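Local structure of formate-dependent phosphoribosylglycinamide formyltransferase (Mycobacterium tuberculosis H37Rv, 6KHR) at residues V71-T74 with E79-T82. The protein is an ATP-grasp family protein that pairs an N-terminal domain built on a parallel sheet with the ATP-grasp fold. Residues are numbered along the deposited sequence; the frame is centred on the assembly and turned at random.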
loop_
_atom_site.group_PDB
_atom_site.type_symbol
_atom_site.label_atom_id
_atom_site.label_comp_id
_atom_site.label_asym_id
_atom_site.label_seq_id
_atom_site.Cartn_x
_atom_site.Cartn_y
_atom_site.Cartn_z
ATOM N N VAL A 71 -1.327 -17.705 14.601
ATOM C CA VAL A 71 -1.674 -19.089 14.864
ATOM C C VAL A 71 -0.779 -19.970 14.010
ATOM O O VAL A 71 -0.546 -19.678 12.836
ATOM C CB VAL A 71 -3.171 -19.368 14.590
ATOM C CG1 VAL A 71 -3.467 -20.853 14.701
ATOM C CG2 VAL A 71 -4.044 -18.594 15.574
ATOM N N VAL A 72 -0.267 -21.032 14.617
ATOM C CA VAL A 72 0.550 -22.031 13.944
ATOM C C VAL A 72 -0.237 -23.329 13.913
ATOM O O VAL A 72 -0.594 -23.870 14.965
ATOM C CB VAL A 72 1.891 -22.228 14.661
ATOM C CG1 VAL A 72 2.577 -23.477 14.154
ATOM C CG2 VAL A 72 2.774 -21.004 14.465
ATOM N N VAL A 73 -0.534 -23.821 12.716
ATOM C CA VAL A 73 -1.110 -25.151 12.565
ATOM C C VAL A 73 -0.653 -25.714 11.237
ATOM O O VAL A 73 -0.494 -24.984 10.257
ATOM C CB VAL A 73 -2.654 -25.164 12.624
ATOM C CG1 VAL A 73 -3.129 -25.921 13.858
ATOM C CG2 VAL A 73 -3.209 -23.758 12.568
ATOM N N THR A 74 -0.447 -27.023 11.201
ATOM C CA THR A 74 -0.267 -27.692 9.922
ATOM C C THR A 74 -1.591 -27.583 9.190
ATOM O O THR A 74 -2.533 -28.324 9.462
ATOM C CB THR A 74 0.157 -29.141 10.114
ATOM O OG1 THR A 74 1.238 -29.189 11.055
ATOM C CG2 THR A 74 0.618 -29.735 8.789
ATOM N N GLU A 79 -8.246 -32.324 10.453
ATOM C CA GLU A 79 -8.658 -32.255 11.851
ATOM C C GLU A 79 -8.074 -31.027 12.531
ATOM O O GLU A 79 -8.805 -30.239 13.146
ATOM C CB GLU A 79 -8.218 -33.523 12.586
ATOM C CG GLU A 79 -8.812 -34.817 12.053
ATOM C CD GLU A 79 -10.142 -35.167 12.706
ATOM O OE1 GLU A 79 -10.810 -34.241 13.211
ATOM O OE2 GLU A 79 -10.515 -36.363 12.722
ATOM N N GLU A 80 -6.752 -30.851 12.426
ATOM C CA GLU A 80 -6.065 -29.771 13.132
ATOM C C GLU A 80 -6.526 -28.403 12.653
ATOM O O GLU A 80 -6.689 -27.479 13.458
ATOM C CB GLU A 80 -4.553 -29.907 12.953
ATOM C CG GLU A 80 -3.828 -30.422 14.186
ATOM C CD GLU A 80 -2.436 -29.822 14.352
ATOM O OE1 GLU A 80 -2.003 -29.043 13.470
ATOM O OE2 GLU A 80 -1.777 -30.125 15.372
ATOM N N LEU A 81 -6.724 -28.246 11.342
ATOM C CA LEU A 81 -7.229 -26.979 10.828
ATOM C C LEU A 81 -8.648 -26.717 11.309
ATOM O O LEU A 81 -8.977 -25.600 11.721
ATOM C CB LEU A 81 -7.177 -26.969 9.300
ATOM C CG LEU A 81 -7.695 -25.689 8.648
ATOM C CD1 LEU A 81 -6.812 -24.513 9.050
ATOM C CD2 LEU A 81 -7.780 -25.841 7.129
ATOM N N THR A 82 -9.496 -27.738 11.289
ATOM C CA THR A 82 -10.910 -27.515 11.572
ATOM C C THR A 82 -11.131 -27.143 13.032
ATOM O O THR A 82 -11.997 -26.317 13.343
ATOM C CB THR A 82 -11.718 -28.756 11.187
ATOM O OG1 THR A 82 -11.504 -29.052 9.800
ATOM C CG2 THR A 82 -13.194 -28.515 11.414
#
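Val73 meets Glu80 just past the C-terminal end of strand 69-72. Its CB points toward the helix, and its CG1 methyl carries the touch. Val73 CG1 lies 3.3 Å from Glu80 OE1 and 3.9 Å from Glu80 O. Thr74 follows and supplies the polar part. Thr74 N gives a weak hydrogen bond to Glu80 OE1, 3.4 Å long and bent to 138° at the hydrogen. The threonine side chain stands a little farther off, with Thr74 CB and OG1 each 4.0 Å from Glu80 OE1. The Glu80 chain is bent at chi2 (-146°), and OE1 is the oxygen presented to both residues of the loop. The glutamate thus reaches from the first turn of helix 78-88 back to the loop that leads into it. Strand, loop and helix begin a beta-alpha-beta crossover to parallel strand 92-95, in a sheet of Rossmann-like order 3-2-1-4-5. Strand 69-72 is an outer strand of this five-stranded sheet within the chain. Val71 and Val73 bond through their backbones to the neighbouring strand 51-56. Both valines also pack on Val84, farther along helix 78-88, while Leu81 touches Ala104 and Leu105 of helix 102-109.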